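Local coordinates for choline kinase (Cryptosporidium parvum, PDB 3MES), which probably transfers the terminal phosphate of ATP to choline or ethanolamine, at residues Gly56-Asn61 with Gly146-Phe151; Pro103-Arg108 with Asn138-Phe143; Asp125-Leu130 with Ile284-Ser289; Ser131-Ala136 with His179-Lys184. One frame throughout, in Å; residues are numbered along the deposited sequence.

Contact 1: residues Gly56-Asn61 with Gly146-Phe151. With ADP (adenosine-5'-diphosphate), chain I.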
# COMPACT_ATOMS: atom_id res chain seq x y z
N GLY B 56 34.52 11.67 -6.85
CA GLY B 56 34.95 11.53 -8.24
C GLY B 56 34.20 10.42 -8.94
O GLY B 56 33.75 10.57 -10.07
N ILE B 57 34.06 9.29 -8.25
CA ILE B 57 33.34 8.14 -8.79
C ILE B 57 31.87 8.46 -9.03
O ILE B 57 31.26 7.98 -9.99
CB ILE B 57 33.46 6.92 -7.86
CG1 ILE B 57 34.88 6.36 -7.91
CG2 ILE B 57 32.44 5.85 -8.24
CD1 ILE B 57 35.14 5.24 -6.92
N CYS B 58 31.29 9.29 -8.16
CA CYS B 58 29.88 9.66 -8.26
C CYS B 58 29.60 10.62 -9.42
O CYS B 58 28.67 10.40 -10.20
CB CYS B 58 29.38 10.25 -6.94
SG CYS B 58 29.16 9.05 -5.60
N ARG B 59 30.39 11.68 -9.53
CA ARG B 59 30.15 12.68 -10.57
C ARG B 59 30.34 12.07 -11.95
O ARG B 59 29.76 12.54 -12.93
CB ARG B 59 31.06 13.90 -10.41
CG ARG B 59 31.65 14.07 -9.02
CD ARG B 59 31.59 15.51 -8.54
NE ARG B 59 31.61 16.49 -9.63
CZ ARG B 59 32.71 16.98 -10.19
NH1 ARG B 59 33.91 16.56 -9.80
NH2 ARG B 59 32.62 17.88 -11.16
N LYS B 60 31.14 11.02 -12.02
CA LYS B 60 31.49 10.40 -13.30
C LYS B 60 30.44 9.42 -13.78
O LYS B 60 30.28 9.20 -14.98
CB LYS B 60 32.85 9.70 -13.18
CG LYS B 60 33.26 8.94 -14.43
CD LYS B 60 34.64 8.32 -14.27
CE LYS B 60 35.11 7.67 -15.56
NZ LYS B 60 36.52 7.21 -15.46
N ASN B 61 29.71 8.82 -12.84
CA ASN B 61 28.80 7.73 -13.16
C ASN B 61 27.33 8.03 -12.92
O ASN B 61 26.46 7.38 -13.49
CB ASN B 61 29.22 6.47 -12.39
CG ASN B 61 30.60 5.98 -12.79
OD1 ASN B 61 30.77 5.35 -13.83
ND2 ASN B 61 31.59 6.26 -11.95
N GLY B 146 32.28 -2.56 -5.43
CA GLY B 146 31.12 -1.88 -4.86
C GLY B 146 30.04 -1.56 -5.86
O GLY B 146 29.97 -2.16 -6.94
N ARG B 147 29.18 -0.60 -5.51
CA ARG B 147 28.11 -0.17 -6.41
C ARG B 147 27.44 1.10 -5.92
O ARG B 147 27.50 1.44 -4.74
CB ARG B 147 27.08 -1.28 -6.61
CG ARG B 147 26.33 -1.69 -5.34
CD ARG B 147 25.26 -2.73 -5.67
NE ARG B 147 24.37 -3.02 -4.55
CZ ARG B 147 24.32 -4.19 -3.92
NH1 ARG B 147 25.11 -5.19 -4.30
NH2 ARG B 147 23.48 -4.37 -2.92
N ILE B 148 26.80 1.82 -6.84
CA ILE B 148 26.02 3.00 -6.51
C ILE B 148 24.54 2.68 -6.62
O ILE B 148 24.06 2.31 -7.69
CB ILE B 148 26.35 4.18 -7.45
CG1 ILE B 148 27.84 4.52 -7.39
CG2 ILE B 148 25.52 5.40 -7.10
CD1 ILE B 148 28.25 5.63 -8.34
N GLU B 149 23.82 2.81 -5.51
CA GLU B 149 22.40 2.49 -5.48
C GLU B 149 21.54 3.74 -5.34
O GLU B 149 21.99 4.77 -4.84
CB GLU B 149 22.08 1.56 -4.31
CG GLU B 149 22.85 0.26 -4.29
CD GLU B 149 22.48 -0.58 -3.08
OE1 GLU B 149 21.48 -0.25 -2.42
OE2 GLU B 149 23.20 -1.56 -2.79
N GLU B 150 20.29 3.62 -5.77
CA GLU B 150 19.28 4.62 -5.49
C GLU B 150 19.08 4.69 -3.98
O GLU B 150 18.94 3.65 -3.31
CB GLU B 150 17.97 4.23 -6.16
CG GLU B 150 16.74 4.90 -5.59
CD GLU B 150 15.45 4.34 -6.16
OE1 GLU B 150 15.48 3.21 -6.70
OE2 GLU B 150 14.42 5.03 -6.08
N PHE B 151 19.09 5.89 -3.42
CA PHE B 151 18.84 6.05 -2.00
C PHE B 151 17.34 6.07 -1.70
O PHE B 151 16.65 7.01 -2.07
CB PHE B 151 19.51 7.31 -1.44
CG PHE B 151 19.30 7.49 0.04
CD1 PHE B 151 20.13 6.86 0.95
CD2 PHE B 151 18.27 8.29 0.51
CE1 PHE B 151 19.94 7.02 2.31
CE2 PHE B 151 18.08 8.46 1.87
CZ PHE B 151 18.91 7.82 2.77
PB ADP I . 25.28 -4.79 5.46
O1B ADP I . 26.62 -4.36 6.00
O2B ADP I . 25.30 -5.21 4.01
O3B ADP I . 24.52 -5.73 6.37
PA ADP I . 22.87 -3.36 5.09
O1A ADP I . 22.11 -4.39 5.89
O2A ADP I . 22.73 -3.31 3.59
O3A ADP I . 24.43 -3.43 5.46
O5' ADP I . 22.51 -1.91 5.69
C5' ADP I . 21.45 -1.14 5.14
C4' ADP I . 21.02 -0.14 6.19
O4' ADP I . 21.46 1.16 5.80
C3' ADP I . 19.51 -0.10 6.29
O3' ADP I . 19.10 -0.41 7.62
C2' ADP I . 19.12 1.31 5.93
O2' ADP I . 18.80 2.03 7.13
C1' ADP I . 20.35 1.90 5.27
N9 ADP I . 20.30 1.65 3.81
C8 ADP I . 20.91 0.65 3.16
N7 ADP I . 20.67 0.70 1.82
C5 ADP I . 19.87 1.77 1.61
C6 ADP I . 19.23 2.40 0.43
N6 ADP I . 19.40 1.89 -0.81
N1 ADP I . 18.47 3.50 0.65
C2 ADP I . 18.29 4.01 1.88
N3 ADP I . 18.84 3.50 2.99
C4 ADP I . 19.63 2.39 2.92
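Helix 51-61 and strand 146-150 come nearest at Cys58 and Ile148, with CA atoms 7.9 Å apart. The two short axes approach to 10.4 Å and cross at -60°. Strand 146-150 belongs to the five-stranded antiparallel sheet of the kinase-like N-terminal lobe, and the helix packs on the sheet face turned from the nucleotide. One isoleucine, Ile148, makes the contact, meeting Ile57, Cys58 and Asn61. Ile148 sends CG1 anti to its carbonyl carbon (chi1 -58°), and the extended chain brings CD1 up to the helix. Ile148 CD1 lies 4.2 Å from Ile57 CG2 and 4.3 Å from Cys58 CA. The two isoleucine side chains run obliquely to each other. Ile105, Ile140 and Ile62 also pack on Ile148.

Asn61 adds its CB to the patch, while its amide turns back on its own helix. Asn61 ND2 donates to Ile57 O at 2.6 Å, in the carbonyl plane and on a lone pair.

Glu149, on the other face of the strand, meets the adenine together with Glu150 and Phe151, which follow it. Glu149 OE2 is held by Arg147 NE and also by Arg108, which probably steadies the carboxylate beside the adenine. The adenine N6 donates to Glu150 O at 3.1 Å and weakly to Glu149 OE1. Phe151 lays one ring face against the base, with ADP C2 3.4 Å above the ring plane, offset toward the rim.

Contact 2: residues Pro103-Arg108 with Asn138-Phe143. With ADP (adenosine-5'-diphosphate), chain I.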
# COMPACT_ATOMS: atom_id res chain seq x y z
N PRO B 103 19.18 12.97 -6.27
CA PRO B 103 19.80 13.94 -5.38
C PRO B 103 20.58 13.26 -4.26
O PRO B 103 21.59 13.80 -3.80
CB PRO B 103 18.60 14.70 -4.81
CG PRO B 103 17.48 13.73 -4.89
CD PRO B 103 17.71 12.94 -6.13
N ARG B 104 20.11 12.10 -3.84
CA ARG B 104 20.81 11.29 -2.84
C ARG B 104 21.04 9.89 -3.39
O ARG B 104 20.20 9.35 -4.10
CB ARG B 104 20.01 11.22 -1.54
CG ARG B 104 19.83 12.57 -0.85
CD ARG B 104 18.70 12.54 0.17
NE ARG B 104 19.04 11.79 1.38
CZ ARG B 104 19.73 12.28 2.40
NH1 ARG B 104 20.16 13.54 2.37
NH2 ARG B 104 19.99 11.53 3.46
N ILE B 105 22.20 9.31 -3.07
CA ILE B 105 22.48 7.94 -3.47
C ILE B 105 23.12 7.16 -2.32
O ILE B 105 23.55 7.75 -1.33
CB ILE B 105 23.39 7.86 -4.72
CG1 ILE B 105 24.81 8.36 -4.41
CG2 ILE B 105 22.78 8.61 -5.89
CD1 ILE B 105 25.66 7.36 -3.65
N LEU B 106 23.15 5.84 -2.47
CA LEU B 106 23.75 4.97 -1.47
C LEU B 106 25.02 4.36 -2.04
O LEU B 106 24.96 3.59 -3.00
CB LEU B 106 22.75 3.88 -1.07
CG LEU B 106 23.08 2.95 0.10
CD1 LEU B 106 24.16 1.94 -0.28
CD2 LEU B 106 23.48 3.75 1.33
N PHE B 107 26.16 4.72 -1.47
CA PHE B 107 27.44 4.22 -1.96
C PHE B 107 27.88 3.01 -1.15
O PHE B 107 28.18 3.12 0.04
CB PHE B 107 28.51 5.31 -1.87
CG PHE B 107 29.70 5.08 -2.77
CD1 PHE B 107 29.80 5.73 -3.99
CD2 PHE B 107 30.70 4.21 -2.39
CE1 PHE B 107 30.89 5.52 -4.81
CE2 PHE B 107 31.80 3.99 -3.21
CZ PHE B 107 31.89 4.65 -4.42
N ARG B 108 27.91 1.85 -1.80
CA ARG B 108 28.21 0.60 -1.11
C ARG B 108 29.57 0.03 -1.51
O ARG B 108 29.81 -0.25 -2.68
CB ARG B 108 27.11 -0.43 -1.38
CG ARG B 108 27.38 -1.80 -0.78
CD ARG B 108 26.28 -2.79 -1.16
NE ARG B 108 24.99 -2.44 -0.58
CZ ARG B 108 24.59 -2.81 0.64
NH1 ARG B 108 25.38 -3.53 1.41
NH2 ARG B 108 23.39 -2.45 1.08
N ASN B 138 17.31 0.66 -7.19
CA ASN B 138 17.94 0.73 -8.51
C ASN B 138 19.47 0.83 -8.43
O ASN B 138 20.01 1.54 -7.58
CB ASN B 138 17.38 1.90 -9.31
CG ASN B 138 17.76 1.84 -10.77
OD1 ASN B 138 18.02 2.87 -11.40
ND2 ASN B 138 17.79 0.63 -11.33
N ILE B 139 20.15 0.12 -9.33
CA ILE B 139 21.60 0.22 -9.44
C ILE B 139 21.97 1.28 -10.47
O ILE B 139 21.58 1.18 -11.63
CB ILE B 139 22.23 -1.12 -9.88
CG1 ILE B 139 22.08 -2.18 -8.79
CG2 ILE B 139 23.71 -0.93 -10.21
CD1 ILE B 139 22.57 -3.55 -9.22
N ILE B 140 22.71 2.29 -10.04
CA ILE B 140 23.12 3.36 -10.93
C ILE B 140 24.48 3.08 -11.55
O ILE B 140 24.72 3.38 -12.72
CB ILE B 140 23.14 4.71 -10.19
CG1 ILE B 140 21.74 5.03 -9.65
CG2 ILE B 140 23.63 5.82 -11.12
CD1 ILE B 140 21.71 6.18 -8.68
N ALA B 141 25.38 2.49 -10.75
CA ALA B 141 26.69 2.08 -11.23
C ALA B 141 27.12 0.80 -10.52
O ALA B 141 26.94 0.67 -9.31
CB ALA B 141 27.71 3.19 -11.02
N ASP B 142 27.69 -0.13 -11.29
CA ASP B 142 28.01 -1.45 -10.77
C ASP B 142 29.45 -1.86 -11.10
O ASP B 142 29.77 -2.11 -12.26
CB ASP B 142 27.02 -2.48 -11.32
CG ASP B 142 27.29 -3.88 -10.81
OD1 ASP B 142 28.39 -4.12 -10.26
OD2 ASP B 142 26.42 -4.76 -10.97
N PHE B 143 30.30 -1.93 -10.08
CA PHE B 143 31.67 -2.39 -10.26
C PHE B 143 32.05 -3.46 -9.23
O PHE B 143 31.33 -3.67 -8.26
CB PHE B 143 32.67 -1.22 -10.22
CG PHE B 143 32.40 -0.23 -9.12
CD1 PHE B 143 33.04 -0.35 -7.89
CD2 PHE B 143 31.51 0.81 -9.31
CE1 PHE B 143 32.79 0.56 -6.88
CE2 PHE B 143 31.26 1.73 -8.30
CZ PHE B 143 31.90 1.60 -7.08
PB ADP I . 25.28 -4.79 5.46
O1B ADP I . 26.62 -4.36 6.00
O2B ADP I . 25.30 -5.21 4.01
O3B ADP I . 24.52 -5.73 6.37
PA ADP I . 22.87 -3.36 5.09
O1A ADP I . 22.11 -4.39 5.89
O2A ADP I . 22.73 -3.31 3.59
O3A ADP I . 24.43 -3.43 5.46
O5' ADP I . 22.51 -1.91 5.69
C5' ADP I . 21.45 -1.14 5.14
C4' ADP I . 21.02 -0.14 6.19
O4' ADP I . 21.46 1.16 5.80
C3' ADP I . 19.51 -0.10 6.29
O3' ADP I . 19.10 -0.41 7.62
C2' ADP I . 19.12 1.31 5.93
O2' ADP I . 18.80 2.03 7.13
C1' ADP I . 20.35 1.90 5.27
N9 ADP I . 20.30 1.65 3.81
C8 ADP I . 20.91 0.65 3.16
N7 ADP I . 20.67 0.70 1.82
C5 ADP I . 19.87 1.77 1.61
C6 ADP I . 19.23 2.40 0.43
N6 ADP I . 19.40 1.89 -0.81
N1 ADP I . 18.47 3.50 0.65
C2 ADP I . 18.29 4.01 1.88
N3 ADP I . 18.84 3.50 2.99
C4 ADP I . 19.63 2.39 2.92
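Ile105 and Phe107 of strand 104-109 meet Ile140 and Phe143 in two separate apolar touches. Ile105 CG2 lies 3.9 Å from Ile140 CD1, the chains crossing obliquely. The Phe107 and Phe143 side chains cross at about a right angle, and their CZ atoms are 4.0 Å apart. Phe107 CZ sits at the edge of the Phe143 ring, near its plane. Phe143 has CG between its backbone N and carbonyl carbon (chi1 44°), which brings the ring back toward Phe107.

Both strands belong to the antiparallel sheet of the N-terminal lobe, but they are not neighbours in it: strand 146-150 runs between them. A classic beta bulge, in which Ile140 and Ala141 both face Ile148, breaks strand 139-143 here. Helix 51-61 covers Phe107 with Ile54, Ile57 and Cys58.

The alternate residues of strand 104-109 turn to the nucleotide. Leu106 CG lies 3.7 Å from N7 of the adenine. Arg108 bends at chi3 (-66°) and reaches both phosphates: NH2 donates to ADP O2A at 2.7 Å, nearly straight at 174°, and NH1 donates to ADP O2B at 3.1 Å. Arg108 NE forms a salt bridge with Glu149 OE2, which helps fix the guanidinium.

Contact 3: residues Asp125-Leu130 with Ile284-Ser289. With ADP (adenosine-5'-diphosphate), chain I; PT3 (N-propyl-tartramic acid), chain L.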
# COMPACT_ATOMS: atom_id res chain seq x y z
N ASP B 125 24.41 -11.71 -7.54
CA ASP B 125 23.67 -12.13 -8.72
C ASP B 125 22.17 -11.93 -8.52
O ASP B 125 21.48 -11.44 -9.41
CB ASP B 125 23.96 -13.60 -9.02
CG ASP B 125 23.35 -14.07 -10.32
OD1 ASP B 125 23.16 -13.22 -11.22
OD2 ASP B 125 23.05 -15.27 -10.44
N VAL B 126 21.68 -12.30 -7.34
CA VAL B 126 20.26 -12.17 -7.02
C VAL B 126 19.85 -10.71 -6.90
O VAL B 126 18.80 -10.30 -7.41
CB VAL B 126 19.91 -12.90 -5.71
CG1 VAL B 126 18.52 -12.50 -5.24
CG2 VAL B 126 20.01 -14.41 -5.90
N PHE B 127 20.67 -9.91 -6.23
CA PHE B 127 20.37 -8.49 -6.05
C PHE B 127 20.24 -7.75 -7.38
O PHE B 127 19.33 -6.95 -7.56
CB PHE B 127 21.42 -7.82 -5.17
CG PHE B 127 21.12 -6.38 -4.86
CD1 PHE B 127 20.21 -6.04 -3.87
CD2 PHE B 127 21.73 -5.36 -5.57
CE1 PHE B 127 19.92 -4.72 -3.59
CE2 PHE B 127 21.45 -4.03 -5.30
CZ PHE B 127 20.54 -3.71 -4.30
N ARG B 128 21.15 -8.03 -8.30
CA ARG B 128 21.13 -7.35 -9.60
C ARG B 128 19.83 -7.62 -10.36
O ARG B 128 19.31 -6.73 -11.04
CB ARG B 128 22.34 -7.75 -10.45
CG ARG B 128 23.62 -7.01 -10.07
CD ARG B 128 24.69 -7.15 -11.15
NE ARG B 128 25.40 -8.42 -11.06
CZ ARG B 128 26.67 -8.53 -10.69
NH1 ARG B 128 27.24 -9.73 -10.64
NH2 ARG B 128 27.37 -7.45 -10.37
N TYR B 129 19.32 -8.83 -10.24
CA TYR B 129 18.05 -9.18 -10.87
C TYR B 129 16.91 -8.39 -10.23
O TYR B 129 16.15 -7.70 -10.92
CB TYR B 129 17.78 -10.68 -10.75
CG TYR B 129 16.42 -11.09 -11.28
CD1 TYR B 129 16.12 -10.95 -12.63
CD2 TYR B 129 15.45 -11.60 -10.44
CE1 TYR B 129 14.88 -11.32 -13.12
CE2 TYR B 129 14.21 -11.98 -10.92
CZ TYR B 129 13.93 -11.83 -12.26
OH TYR B 129 12.70 -12.20 -12.75
N LEU B 130 16.79 -8.51 -8.91
CA LEU B 130 15.76 -7.80 -8.17
C LEU B 130 15.82 -6.30 -8.46
O LEU B 130 14.80 -5.62 -8.54
CB LEU B 130 15.92 -8.06 -6.67
CG LEU B 130 15.78 -9.53 -6.26
CD1 LEU B 130 16.03 -9.70 -4.77
CD2 LEU B 130 14.40 -10.06 -6.65
N ILE B 284 14.05 -3.61 1.81
CA ILE B 284 15.48 -3.57 1.54
C ILE B 284 16.19 -4.76 2.17
O ILE B 284 15.56 -5.59 2.83
CB ILE B 284 16.13 -2.26 2.04
CG1 ILE B 284 15.86 -2.07 3.53
CG2 ILE B 284 15.63 -1.07 1.24
CD1 ILE B 284 16.72 -1.00 4.18
N ASP B 285 17.50 -4.85 1.95
CA ASP B 285 18.31 -5.91 2.53
C ASP B 285 17.86 -7.29 2.07
O ASP B 285 17.16 -8.01 2.79
CB ASP B 285 18.28 -5.83 4.06
CG ASP B 285 19.37 -6.66 4.71
OD1 ASP B 285 19.30 -6.89 5.94
OD2 ASP B 285 20.30 -7.09 3.99
N TYR B 286 18.26 -7.66 0.85
CA TYR B 286 17.88 -8.94 0.26
C TYR B 286 19.02 -9.94 0.32
O TYR B 286 19.06 -10.87 -0.49
CB TYR B 286 17.44 -8.75 -1.20
CG TYR B 286 16.30 -7.77 -1.39
CD1 TYR B 286 14.98 -8.21 -1.38
CD2 TYR B 286 16.54 -6.42 -1.59
CE1 TYR B 286 13.94 -7.32 -1.56
CE2 TYR B 286 15.50 -5.52 -1.77
CZ TYR B 286 14.20 -5.98 -1.75
OH TYR B 286 13.16 -5.10 -1.93
N GLU B 287 19.93 -9.77 1.27
CA GLU B 287 21.11 -10.63 1.34
C GLU B 287 20.79 -12.09 1.68
O GLU B 287 21.60 -12.98 1.45
CB GLU B 287 22.15 -10.07 2.32
CG GLU B 287 22.30 -10.88 3.60
CD GLU B 287 23.60 -10.57 4.33
OE1 GLU B 287 24.26 -11.53 4.80
OE2 GLU B 287 23.96 -9.38 4.44
N TYR B 288 19.60 -12.33 2.23
CA TYR B 288 19.20 -13.69 2.59
C TYR B 288 18.08 -14.21 1.68
O TYR B 288 17.46 -15.24 1.96
CB TYR B 288 18.75 -13.76 4.05
CG TYR B 288 19.80 -13.31 5.05
CD1 TYR B 288 20.84 -14.14 5.42
CD2 TYR B 288 19.73 -12.04 5.62
CE1 TYR B 288 21.80 -13.72 6.33
CE2 TYR B 288 20.69 -11.62 6.53
CZ TYR B 288 21.72 -12.47 6.88
OH TYR B 288 22.67 -12.05 7.78
N SER B 289 17.82 -13.49 0.60
CA SER B 289 16.71 -13.84 -0.29
C SER B 289 17.04 -15.02 -1.19
O SER B 289 18.13 -15.10 -1.77
CB SER B 289 16.29 -12.62 -1.12
OG SER B 289 15.84 -11.58 -0.27
PB ADP I . 25.28 -4.79 5.46
O1B ADP I . 26.62 -4.36 6.00
O2B ADP I . 25.30 -5.21 4.01
O3B ADP I . 24.52 -5.73 6.37
PA ADP I . 22.87 -3.36 5.09
O1A ADP I . 22.11 -4.39 5.89
O2A ADP I . 22.73 -3.31 3.59
O3A ADP I . 24.43 -3.43 5.46
O5' ADP I . 22.51 -1.91 5.69
C5' ADP I . 21.45 -1.14 5.14
C4' ADP I . 21.02 -0.14 6.19
O4' ADP I . 21.46 1.16 5.80
C3' ADP I . 19.51 -0.10 6.29
O3' ADP I . 19.10 -0.41 7.62
C2' ADP I . 19.12 1.31 5.93
O2' ADP I . 18.80 2.03 7.13
C1' ADP I . 20.35 1.90 5.27
N9 ADP I . 20.30 1.65 3.81
C8 ADP I . 20.91 0.65 3.16
N7 ADP I . 20.67 0.70 1.82
C5 ADP I . 19.87 1.77 1.61
C6 ADP I . 19.23 2.40 0.43
N6 ADP I . 19.40 1.89 -0.81
N1 ADP I . 18.47 3.50 0.65
C2 ADP I . 18.29 4.01 1.88
N3 ADP I . 18.84 3.50 2.99
C4 ADP I . 19.63 2.39 2.92
O1 PT3 L . 21.16 -7.23 7.12
O11 PT3 L . 23.13 -7.99 7.87
C1 PT3 L . 21.99 -7.49 8.03
C2 PT3 L . 21.56 -7.18 9.45
O2 PT3 L . 22.62 -7.43 10.38
C3 PT3 L . 20.36 -8.06 9.78
O3 PT3 L . 20.64 -8.88 10.92
C4 PT3 L . 19.18 -7.14 10.06
O41 PT3 L . 18.04 -7.47 9.73
N4 PT3 L . 19.50 -5.99 10.64
C41 PT3 L . 18.50 -4.97 10.97
C42 PT3 L . 19.08 -3.98 11.98
C43 PT3 L . 18.26 -3.96 13.27
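One turn-and-a-half of helix, Asp125-Leu130, lies against the irregular loop Ile284-Ser289, with the CA atoms of Phe127 and Tyr286 6.8 Å apart and a type I beta turn running from Tyr286 to Ser289. The Tyr286 ring is the centre of the contact. Its CG is anti to the carbonyl carbon (chi1 -57°), which sends the ring toward the helix. Leu130 CD1 approaches the ring obliquely, 3.8 Å from Tyr286 CD1, and also lies 4.0 Å from Tyr286 CB. Phe127 comes to the same ring with an edge: its CE1 is 4.3 Å from Tyr286 CD2, which lies near the Phe127 ring plane. Val126 makes a looser touch, CG1 to Ser289 O at 4.4 Å.

No hydrogen bond joins the two segments, and all five touching residues are buried. The turn is closed by Ser289 N to Tyr286 O at 3.1 Å. Ser289 OG bonds to His266 O. Phe264 packs on Val126, Leu130 and Ser289, and Phe127 makes a cation-pi contact with Arg147.

The other side of the loop faces the ligands. Ile284 CD1 lies 3.6 Å from C3' of the ADP ribose. Asp285 CG is 3.7 Å from ADP O1A, and the carboxylate is also placed by Asn273 ND2. Asp285 and Glu287 both line the pocket of N-propyl-tartramic acid. The arrangement sets a helix of the N-terminal lobe behind a ligand-binding loop, where Asp285 sits beside the ADP phosphates, a position like that of the DFG aspartate in kinase-like folds.

Contact 4: residues Ser131-Ala136 with His179-Lys184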
# COMPACT_ATOMS: atom_id res chain seq x y z
N SER B 131 17.04 -5.79 -8.61
CA SER B 131 17.24 -4.39 -8.95
C SER B 131 16.69 -4.12 -10.34
O SER B 131 16.06 -3.09 -10.57
CB SER B 131 18.74 -4.05 -8.89
OG SER B 131 18.95 -2.66 -9.07
N ASN B 132 16.91 -5.06 -11.25
CA ASN B 132 16.49 -4.90 -12.65
C ASN B 132 14.98 -4.97 -12.89
O ASN B 132 14.46 -4.31 -13.79
CB ASN B 132 17.22 -5.90 -13.55
CG ASN B 132 18.53 -5.35 -14.09
OD1 ASN B 132 19.57 -6.00 -14.00
ND2 ASN B 132 18.47 -4.15 -14.65
N ILE B 133 14.28 -5.78 -12.10
CA ILE B 133 12.82 -5.82 -12.20
C ILE B 133 12.19 -4.84 -11.22
O ILE B 133 11.00 -4.91 -10.92
CB ILE B 133 12.24 -7.24 -11.98
CG1 ILE B 133 12.55 -7.74 -10.56
CG2 ILE B 133 12.77 -8.20 -13.03
CD1 ILE B 133 11.99 -9.12 -10.28
N ASN B 134 13.01 -3.93 -10.72
CA ASN B 134 12.53 -2.76 -9.98
C ASN B 134 11.94 -3.03 -8.60
O ASN B 134 11.19 -2.20 -8.07
CB ASN B 134 11.54 -1.98 -10.84
CG ASN B 134 12.18 -1.40 -12.08
OD1 ASN B 134 11.59 -1.38 -13.16
ND2 ASN B 134 13.42 -0.94 -11.93
N ILE B 135 12.27 -4.17 -8.01
CA ILE B 135 11.87 -4.44 -6.64
C ILE B 135 12.90 -3.89 -5.66
O ILE B 135 12.57 -3.09 -4.79
CB ILE B 135 11.66 -5.95 -6.39
CG1 ILE B 135 10.37 -6.41 -7.07
CG2 ILE B 135 11.61 -6.22 -4.89
CD1 ILE B 135 10.11 -7.90 -6.95
N ALA B 136 14.15 -4.31 -5.81
CA ALA B 136 15.25 -3.79 -5.00
C ALA B 136 15.65 -2.39 -5.48
O ALA B 136 15.30 -1.99 -6.59
CB ALA B 136 16.44 -4.73 -5.05
N HIS B 179 6.96 -12.64 -3.98
CA HIS B 179 6.88 -14.09 -3.94
C HIS B 179 6.56 -14.73 -5.29
O HIS B 179 7.04 -15.83 -5.58
CB HIS B 179 5.84 -14.51 -2.89
CG HIS B 179 6.39 -14.59 -1.50
ND1 HIS B 179 5.85 -15.40 -0.53
CD2 HIS B 179 7.44 -13.97 -0.92
CE1 HIS B 179 6.54 -15.27 0.59
NE2 HIS B 179 7.51 -14.41 0.38
N ILE B 180 5.77 -14.05 -6.11
CA ILE B 180 5.28 -14.65 -7.36
C ILE B 180 6.26 -14.59 -8.53
O ILE B 180 6.04 -15.22 -9.56
CB ILE B 180 3.93 -14.03 -7.79
CG1 ILE B 180 4.02 -12.50 -7.83
CG2 ILE B 180 2.81 -14.46 -6.86
CD1 ILE B 180 4.67 -11.96 -9.08
N ILE B 181 7.35 -13.84 -8.38
CA ILE B 181 8.28 -13.63 -9.49
C ILE B 181 8.83 -14.92 -10.09
O ILE B 181 9.11 -14.99 -11.29
CB ILE B 181 9.46 -12.71 -9.10
CG1 ILE B 181 10.31 -13.35 -8.01
CG2 ILE B 181 8.95 -11.33 -8.68
CD1 ILE B 181 11.40 -12.45 -7.46
N ASN B 182 8.99 -15.95 -9.26
CA ASN B 182 9.57 -17.21 -9.73
C ASN B 182 8.58 -18.08 -10.51
O ASN B 182 8.94 -19.14 -11.00
CB ASN B 182 10.17 -18.01 -8.57
CG ASN B 182 9.11 -18.57 -7.63
OD1 ASN B 182 9.10 -19.76 -7.32
ND2 ASN B 182 8.21 -17.71 -7.18
N SER B 183 7.34 -17.62 -10.61
CA SER B 183 6.33 -18.39 -11.35
C SER B 183 5.58 -17.53 -12.35
O SER B 183 4.94 -18.05 -13.26
CB SER B 183 5.35 -19.06 -10.39
OG SER B 183 4.51 -18.11 -9.75
N LYS B 184 5.66 -16.21 -12.20
CA LYS B 184 4.94 -15.31 -13.09
C LYS B 184 5.87 -14.36 -13.85
O LYS B 184 5.46 -13.28 -14.27
CB LYS B 184 3.89 -14.51 -12.32
CG LYS B 184 2.79 -15.37 -11.73
CD LYS B 184 1.74 -14.52 -11.03
CE LYS B 184 0.56 -15.37 -10.57
NZ LYS B 184 -0.44 -14.56 -9.83
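A Schellman motif ends helix 120-132, and the turn that follows brings Ile133 and Ile135 against Ile181, in the loop after helix 165-179. Asn134 is the C-prime residue, with a positive phi of 70°. Its N bonds to Ser131 O at 3.2 Å, and Ile135 N bonds to Leu130 O. Ile133 and Ile135 stand before and after Asn134, and both point toward the loop of the second segment.

The contact between the segments is wholly apolar and small, 92 Å² in all. Ile181 CG2 is the shared point. It is anti to the carbonyl carbon, while CG1 takes the place between the backbone N and the carbonyl carbon (chi1 64°). Ile181 CG2 receives Ile135 CD1 at 4.0 Å and Ile133 CD1 at 4.1 Å, each chain coming in obliquely. The beta carbons of both partners point the same general way, and the methyl ends do the touching.

Leu130 and Phe264 also pack on Ile181, and Tyr286 packs on Ile135. This joins the C-terminal end of helix 120-132 to the helical lobe. The Ile135 side chain is about 12 Å from the bound ADP. Asn134 packs on Gln278 of the second subunit.

The second segment is fastened by its own turn. Ile180 O accepts from Ser183 N at 2.9 Å, from Lys184 N at 2.8 Å and from Ser183 OG at 3.3 Å, the hydroxyl lying 26° out of the carbonyl plane.

How the contacts relate
Contacts 1 and 2 lie in one place, their centres 4 Å apart, and share the antiparallel sheet through strands 104-109, 146-150 and 139-143. Along the chain contact 2 is nested inside the loop closed by contact 1. Contacts 3 and 4 share helix 120-132, their centres 10 Å apart, with contact 4 nested inside contact 3. The helix comes between strands 104-109 and 139-143. Each of contacts 1 and 2 alternates along the chain with each of contacts 3 and 4. Contacts 2 and 3 touch through the Asp142-Arg128 salt bridge, their centres 15 Å apart. Contacts 1, 2 and 3 all reach ADP, so the sheet and the helix-backed loop approach the nucleotide together, while contact 4 lies farther away.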